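Local coordinates for galactose mutarotase-like protein (Clostridium acetobutylicum, PDB 3OS7) that probably binds carbohydrate and may interconvert the anomers of aldose sugars, at residues A[210-213]-A[219-222]; A[283-288]-A[316-321]. One frame throughout, in Å; residues are numbered along the deposited sequence.

Contact 1 lies at the surface, where the chain leaves strand 201-213 and returns through a short loop as residues 219-222; contact 2 is buried deeper and joins strand 285-289 to the short helix 316-319, 28 residues further along the chain. Both belong to the same part of the beta-rich mutarotase-like fold, and strand 246-256 pairs with the strands carrying 210-213 and 283-288. Backbone bonds and bridging waters hold contact 1, whereas contact 2 relies on a single tyrosine hydroxyl bonded to a carbonyl. The two touch directly: Trp211 and Tyr285 meet edge to face, with Trp211 CZ2 3.5 Å from Tyr285 OH, and Trp211 also packs on Val318.

Contact 1: A[210-213]-A[219-222]; sequences FWKQ and PTGE
A beta-hairpin at the protein surface joins the end of strand 201-213 to residues 219-222, within the beta-rich mutarotase-like fold. Gln213 and Pro219 form a non-hydrogen-bonded pair, a place that suits proline because it needs no N-H there. Beyond it, Thr220 N donates to Lys212 O at 3.0 Å, and Lys212 N reaches Glu222 O at 3.3 Å. Between these bonds segment 219-222 turns a corner at Gly221, whose positive phi (98°) favours glycine. Water 1 bridges the bend, donating to Lys212 O and Glu222 O and accepting from Gly221 N. Thr220 makes an ST turn: its OG1 accepts from Glu222 N and donates to Glu222 OE1 at 2.7 Å, using that oxygen's anti lone pair. The hydroxyl thus ties down both ends of Glu222. The indole of Trp211 reaches the corner, with Gly221 O approaching it obliquely, 3.6 Å from CZ3, while NE1 bonds Ser250. Lys212 runs extended alongside Glu222 because its chi1 of -173° swings CG away from the backbone N, and its methylene CD lies 3.5 Å from Glu222 OE1. Their charged ends stop short of a salt bridge; water 2 joins them, accepting from Lys212 NZ and donating to Glu222 OE1 at 2.8 Å.

Contact 2: A[283-288]-A[316-321]; sequences YKYLVI and RSVSGF
The edge of the Tyr285 ring meets helix 316-319: Val318 O lies in the ring plane at the hydroxyl edge, while Ser319 O approaches obliquely, 3.5 Å from Tyr285 CE1. On the helix side, Phe321 CD2 sits over one face of the Arg316 guanidinium near its border, 3.6 Å from the plane, and Arg316 NH2 in turn lies at the edge of the Phe321 ring. Tyr285 suits its place because the ring reaches from strand 285-289 to the helix and still ends in a donor. Lys284 and Tyr285 both face Gln303, a classic beta bulge where the strand starts. Tyr285 CG stands anti to the carbonyl carbon (chi1 -74°), and the CB bond already heads toward the helix. The hydroxyl donates to Val318 O at 2.7 Å, coming from above the carbonyl plane, 41° out of it. Val318 adds a looser touch, CG1 lying 4.0 Å from Tyr285 OH. Gly320 leaves the helix with positive phi (83°), a conformation glycine adopts easily, after its N has bonded Arg316 O at 2.8 Å. Ser319 OG then accepts from Phe321 N at 3.1 Å, an ST turn that shapes the exit. Donating to Val318 O gives the buried phenol a polar partner and fastens the helix end to the strand; the hydroxyl also weakly bonds a tetraethylene glycol, probably from the crystallisation liquor, which Lys284 NZ also holds, consistent with a pocket here.

Contact 1: A[210-213]-A[219-222]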
ATOM      1  N   PHE A 210      15.068   9.635   8.325  1.00 12.37           N
ATOM      2  CA  PHE A 210      14.980   9.983   6.916  1.00 11.51           C
ATOM      3  C   PHE A 210      16.147   9.338   6.146  1.00 11.88           C
ATOM      4  O   PHE A 210      17.284   9.346   6.628  1.00 14.80           O
ATOM      5  CB  PHE A 210      15.052  11.500   6.815  1.00 13.21           C
ATOM      6  CG  PHE A 210      15.119  12.015   5.412  1.00 14.90           C
ATOM      7  CD1 PHE A 210      14.022  11.936   4.598  1.00 14.15           C
ATOM      8  CD2 PHE A 210      16.296  12.575   4.913  1.00 20.03           C
ATOM      9  CE1 PHE A 210      14.049  12.413   3.318  1.00 13.84           C
ATOM     10  CE2 PHE A 210      16.343  13.057   3.608  1.00 22.52           C
ATOM     11  CZ  PHE A 210      15.193  12.972   2.804  1.00 17.15           C
ATOM     12  N   TRP A 211      15.877   8.846   4.934  1.00 12.95           N
ATOM     13  CA  TRP A 211      16.888   8.174   4.090  1.00 12.73           C
ATOM     14  C   TRP A 211      17.031   8.965   2.799  1.00 16.07           C
ATOM     15  O   TRP A 211      16.058   9.136   2.039  1.00 16.74           O
ATOM     16  CB  TRP A 211      16.482   6.723   3.827  1.00 12.92           C
ATOM     17  CG  TRP A 211      16.490   5.936   5.083  1.00 12.45           C
ATOM     18  CD1 TRP A 211      15.519   5.933   6.061  1.00 14.43           C
ATOM     19  CD2 TRP A 211      17.525   5.076   5.549  1.00 13.88           C
ATOM     20  NE1 TRP A 211      15.885   5.116   7.094  1.00 16.94           N
ATOM     21  CE2 TRP A 211      17.110   4.571   6.816  1.00 16.80           C
ATOM     22  CE3 TRP A 211      18.765   4.665   5.026  1.00 13.28           C
ATOM     23  CZ2 TRP A 211      17.878   3.702   7.556  1.00 16.68           C
ATOM     24  CZ3 TRP A 211      19.539   3.754   5.780  1.00 18.50           C
ATOM     25  CH2 TRP A 211      19.088   3.293   7.023  1.00 18.18           C
ATOM     26  N   LYS A 212      18.228   9.504   2.588  1.00 16.36           N
ATOM     27  CA  LYS A 212      18.507  10.300   1.416  1.00 15.42           C
ATOM     28  C   LYS A 212      18.438   9.443   0.158  1.00 15.37           C
ATOM     29  O   LYS A 212      18.897   8.298   0.144  1.00 13.44           O
ATOM     30  CB  LYS A 212      19.907  10.912   1.536  1.00 18.82           C
ATOM     31  CG  LYS A 212      20.302  11.928   0.450  1.00 26.51           C
ATOM     32  CD  LYS A 212      21.693  12.549   0.772  1.00 37.60           C
ATOM     33  CE  LYS A 212      22.272  13.344  -0.419  1.00 42.30           C
ATOM     34  NZ  LYS A 212      23.401  14.246  -0.036  1.00 43.16           N
ATOM     35  N   GLN A 213      17.900  10.034  -0.893  1.00 14.34           N
ATOM     36  CA  GLN A 213      17.908   9.444  -2.223  1.00 14.72           C
ATOM     37  C   GLN A 213      18.773  10.249  -3.213  1.00 15.91           C
ATOM     38  O   GLN A 213      18.892  11.465  -3.095  1.00 16.86           O
ATOM     39  CB  GLN A 213      16.474   9.333  -2.742  1.00 15.60           C
ATOM     40  CG  GLN A 213      15.660   8.254  -1.997  1.00 16.19           C
ATOM     41  CD  GLN A 213      14.201   8.310  -2.321  1.00 17.66           C
ATOM     42  OE1 GLN A 213      13.442   8.972  -1.627  1.00 18.33           O
ATOM     43  NE2 GLN A 213      13.798   7.644  -3.424  1.00 14.46           N
ATOM     44  N   PRO A 219      18.362   4.891  -2.759  1.00 17.14           N
ATOM     45  CA  PRO A 219      18.978   5.372  -1.517  1.00 17.64           C
ATOM     46  C   PRO A 219      20.464   5.437  -1.603  1.00 16.84           C
ATOM     47  O   PRO A 219      21.111   4.552  -2.204  1.00 17.44           O
ATOM     48  CB  PRO A 219      18.588   4.319  -0.474  1.00 18.00           C
ATOM     49  CG  PRO A 219      17.519   3.504  -1.107  1.00 22.18           C
ATOM     50  CD  PRO A 219      17.660   3.613  -2.574  1.00 15.34           C
ATOM     51  N   THR A 220      21.033   6.464  -0.974  1.00 19.18           N
ATOM     52  CA  THR A 220      22.487   6.533  -0.841  1.00 17.92           C
ATOM     53  C   THR A 220      22.993   5.605   0.230  1.00 19.64           C
ATOM     54  O   THR A 220      24.183   5.282   0.261  1.00 18.61           O
ATOM     55  CB  THR A 220      22.974   7.947  -0.526  1.00 18.26           C
ATOM     56  OG1 THR A 220      22.571   8.305   0.796  1.00 15.99           O
ATOM     57  CG2 THR A 220      22.412   8.936  -1.509  1.00 19.42           C
ATOM     58  N   GLY A 221      22.107   5.214   1.135  1.00 18.30           N
ATOM     59  CA  GLY A 221      22.501   4.431   2.307  1.00 19.81           C
ATOM     60  C   GLY A 221      22.699   5.263   3.560  1.00 19.73           C
ATOM     61  O   GLY A 221      22.857   4.706   4.643  1.00 21.17           O
ATOM     62  N   GLU A 222      22.664   6.586   3.415  1.00 17.94           N
ATOM     63  CA  GLU A 222      22.789   7.501   4.530  1.00 19.03           C
ATOM     64  C   GLU A 222      21.418   7.744   5.123  1.00 18.30           C
ATOM     65  O   GLU A 222      20.444   7.928   4.396  1.00 16.95           O
ATOM     66  CB  GLU A 222      23.297   8.854   4.063  1.00 21.24           C
ATOM     67  CG  GLU A 222      24.653   8.891   3.409  1.00 28.47           C
ATOM     68  CD  GLU A 222      24.825  10.192   2.625  1.00 35.50           C
ATOM     69  OE1 GLU A 222      24.285  10.322   1.483  1.00 27.99           O
ATOM     70  OE2 GLU A 222      25.447  11.110   3.186  1.00 28.89           O
TER
HETATM   71  O   HOH W   1      19.668   6.537   2.065  1.00 13.93           O
HETATM   72  O   HOH W   2      25.169  11.785  -0.726  1.00 40.37           O

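Contact 2: A[283-288]-A[316-321]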
ATOM      1  N   TYR A 283       6.083  -3.901   8.481  1.00 12.26           N
ATOM      2  CA  TYR A 283       6.331  -2.733   7.622  1.00 13.82           C
ATOM      3  C   TYR A 283       7.360  -1.831   8.299  1.00 14.34           C
ATOM      4  O   TYR A 283       7.129  -1.307   9.384  1.00 16.23           O
ATOM      5  CB  TYR A 283       5.034  -2.003   7.312  1.00 14.35           C
ATOM      6  CG  TYR A 283       4.090  -2.845   6.520  1.00 11.77           C
ATOM      7  CD1 TYR A 283       4.334  -3.109   5.180  1.00 15.92           C
ATOM      8  CD2 TYR A 283       2.988  -3.433   7.111  1.00 14.72           C
ATOM      9  CE1 TYR A 283       3.462  -3.934   4.430  1.00 17.70           C
ATOM     10  CE2 TYR A 283       2.122  -4.278   6.375  1.00 16.74           C
ATOM     11  CZ  TYR A 283       2.359  -4.497   5.031  1.00 17.10           C
ATOM     12  OH  TYR A 283       1.494  -5.299   4.290  1.00 19.14           O
ATOM     13  N   LYS A 284       8.536  -1.743   7.677  1.00 13.48           N
ATOM     14  CA  LYS A 284       9.686  -1.113   8.287  1.00 14.19           C
ATOM     15  C   LYS A 284      10.092   0.231   7.677  1.00 14.26           C
ATOM     16  O   LYS A 284      10.873   0.984   8.278  1.00 13.24           O
ATOM     17  CB  LYS A 284      10.830  -2.100   8.220  1.00 15.32           C
ATOM     18  CG  LYS A 284      10.456  -3.411   8.997  1.00 18.30           C
ATOM     19  CD  LYS A 284      11.535  -4.400   9.130  1.00 26.38           C
ATOM     20  CE  LYS A 284      10.969  -5.727   9.755  1.00 24.79           C
ATOM     21  NZ  LYS A 284      10.287  -5.522  11.095  1.00 28.22           N
ATOM     22  N   TYR A 285       9.589   0.516   6.477  1.00 11.41           N
ATOM     23  CA  TYR A 285       9.898   1.727   5.732  1.00 11.69           C
ATOM     24  C   TYR A 285       8.614   2.275   5.125  1.00 10.34           C
ATOM     25  O   TYR A 285       7.596   1.586   5.088  1.00 10.44           O
ATOM     26  CB  TYR A 285      10.925   1.478   4.604  1.00 12.69           C
ATOM     27  CG  TYR A 285      12.316   1.279   5.110  1.00 11.04           C
ATOM     28  CD1 TYR A 285      12.755   0.009   5.524  1.00 11.00           C
ATOM     29  CD2 TYR A 285      13.202   2.346   5.212  1.00 12.15           C
ATOM     30  CE1 TYR A 285      14.040  -0.166   6.036  1.00 15.03           C
ATOM     31  CE2 TYR A 285      14.501   2.167   5.690  1.00 12.70           C
ATOM     32  CZ  TYR A 285      14.914   0.917   6.107  1.00 16.72           C
ATOM     33  OH  TYR A 285      16.206   0.756   6.600  1.00 14.35           O
ATOM     34  N   LEU A 286       8.664   3.536   4.708  1.00 10.87           N
ATOM     35  CA  LEU A 286       7.495   4.171   4.133  1.00 11.54           C
ATOM     36  C   LEU A 286       7.934   5.293   3.227  1.00 11.76           C
ATOM     37  O   LEU A 286       8.878   6.040   3.552  1.00 11.95           O
ATOM     38  CB  LEU A 286       6.610   4.702   5.254  1.00 13.95           C
ATOM     39  CG  LEU A 286       5.330   5.432   4.859  1.00 14.83           C
ATOM     40  CD1 LEU A 286       4.278   5.169   5.901  1.00 18.14           C
ATOM     41  CD2 LEU A 286       5.558   6.934   4.681  1.00 15.03           C
ATOM     42  N   VAL A 287       7.253   5.378   2.086  1.00  9.45           N
ATOM     43  CA  VAL A 287       7.431   6.467   1.134  1.00  9.03           C
ATOM     44  C   VAL A 287       6.167   7.303   1.202  1.00  8.94           C
ATOM     45  O   VAL A 287       5.061   6.775   1.233  1.00 12.24           O
ATOM     46  CB  VAL A 287       7.692   5.974  -0.297  1.00 13.18           C
ATOM     47  CG1 VAL A 287       7.541   7.129  -1.318  1.00 12.44           C
ATOM     48  CG2 VAL A 287       9.064   5.298  -0.370  1.00 14.54           C
ATOM     49  N   ILE A 288       6.337   8.619   1.311  1.00 11.23           N
ATOM     50  CA  ILE A 288       5.224   9.532   1.183  1.00 11.43           C
ATOM     51  C   ILE A 288       5.481  10.317  -0.106  1.00 12.26           C
ATOM     52  O   ILE A 288       6.572  10.845  -0.317  1.00 12.91           O
ATOM     53  CB  ILE A 288       5.011  10.457   2.400  1.00 12.86           C
ATOM     54  CG1 ILE A 288       3.858  11.437   2.113  1.00 14.74           C
ATOM     55  CG2 ILE A 288       6.324  11.182   2.848  1.00 12.52           C
ATOM     56  CD1 ILE A 288       3.363  12.204   3.289  1.00 16.92           C
ATOM     57  N   ARG A 316      20.697  -7.026   6.631  1.00 18.34           N
ATOM     58  CA  ARG A 316      19.291  -7.305   6.457  1.00 19.46           C
ATOM     59  C   ARG A 316      18.425  -6.837   7.619  1.00 19.30           C
ATOM     60  O   ARG A 316      17.256  -6.478   7.427  1.00 19.15           O
ATOM     61  CB  ARG A 316      19.077  -8.803   6.191  1.00 22.18           C
ATOM     62  CG  ARG A 316      19.625  -9.234   4.837  1.00 25.51           C
ATOM     63  CD  ARG A 316      19.058 -10.551   4.330  1.00 25.50           C
ATOM     64  NE  ARG A 316      19.854 -10.973   3.180  1.00 37.13           N
ATOM     65  CZ  ARG A 316      19.733 -12.134   2.545  1.00 32.66           C
ATOM     66  NH1 ARG A 316      18.830 -13.018   2.932  1.00 35.09           N
ATOM     67  NH2 ARG A 316      20.533 -12.397   1.510  1.00 38.52           N
ATOM     68  N   SER A 317      18.972  -6.842   8.831  1.00 20.24           N
ATOM     69  CA  SER A 317      18.226  -6.343   9.974  1.00 19.83           C
ATOM     70  C   SER A 317      17.902  -4.865   9.795  1.00 20.61           C
ATOM     71  O   SER A 317      16.877  -4.423  10.266  1.00 24.04           O
ATOM     72  CB  SER A 317      18.985  -6.554  11.292  1.00 23.64           C
ATOM     73  OG  SER A 317      20.182  -5.811  11.292  1.00 25.66           O
ATOM     74  N   VAL A 318      18.768  -4.119   9.115  1.00 18.34           N
ATOM     75  CA  VAL A 318      18.508  -2.703   8.808  1.00 17.20           C
ATOM     76  C   VAL A 318      17.681  -2.514   7.510  1.00 16.52           C
ATOM     77  O   VAL A 318      16.729  -1.729   7.483  1.00 17.29           O
ATOM     78  CB  VAL A 318      19.827  -1.910   8.700  1.00 17.64           C
ATOM     79  CG1 VAL A 318      19.595  -0.483   8.221  1.00 17.94           C
ATOM     80  CG2 VAL A 318      20.525  -1.902  10.044  1.00 18.12           C
ATOM     81  N   SER A 319      18.081  -3.189   6.440  1.00 13.93           N
ATOM     82  CA  SER A 319      17.450  -2.994   5.129  1.00 14.75           C
ATOM     83  C   SER A 319      16.032  -3.554   5.094  1.00 15.08           C
ATOM     84  O   SER A 319      15.195  -3.026   4.393  1.00 15.84           O
ATOM     85  CB  SER A 319      18.278  -3.623   4.011  1.00 17.38           C
ATOM     86  OG  SER A 319      18.111  -5.027   3.946  1.00 14.95           O
ATOM     87  N   GLY A 320      15.792  -4.643   5.821  1.00 13.24           N
ATOM     88  CA  GLY A 320      14.522  -5.354   5.802  1.00 14.35           C
ATOM     89  C   GLY A 320      14.343  -6.353   4.668  1.00 15.32           C
ATOM     90  O   GLY A 320      13.267  -6.980   4.541  1.00 16.77           O
ATOM     91  N   PHE A 321      15.370  -6.507   3.816  1.00 14.97           N
ATOM     92  CA  PHE A 321      15.319  -7.479   2.751  1.00 14.66           C
ATOM     93  C   PHE A 321      15.198  -8.851   3.390  1.00 16.23           C
ATOM     94  O   PHE A 321      15.861  -9.133   4.384  1.00 17.18           O
ATOM     95  CB  PHE A 321      16.580  -7.398   1.909  1.00 15.11           C
ATOM     96  CG  PHE A 321      16.620  -8.391   0.809  1.00 16.84           C
ATOM     97  CD1 PHE A 321      15.700  -8.330  -0.205  1.00 15.75           C
ATOM     98  CD2 PHE A 321      17.564  -9.415   0.804  1.00 22.01           C
ATOM     99  CE1 PHE A 321      15.725  -9.277  -1.245  1.00 21.26           C
ATOM    100  CE2 PHE A 321      17.607 -10.329  -0.238  1.00 25.61           C
ATOM    101  CZ  PHE A 321      16.682 -10.245  -1.262  1.00 19.97           C
TER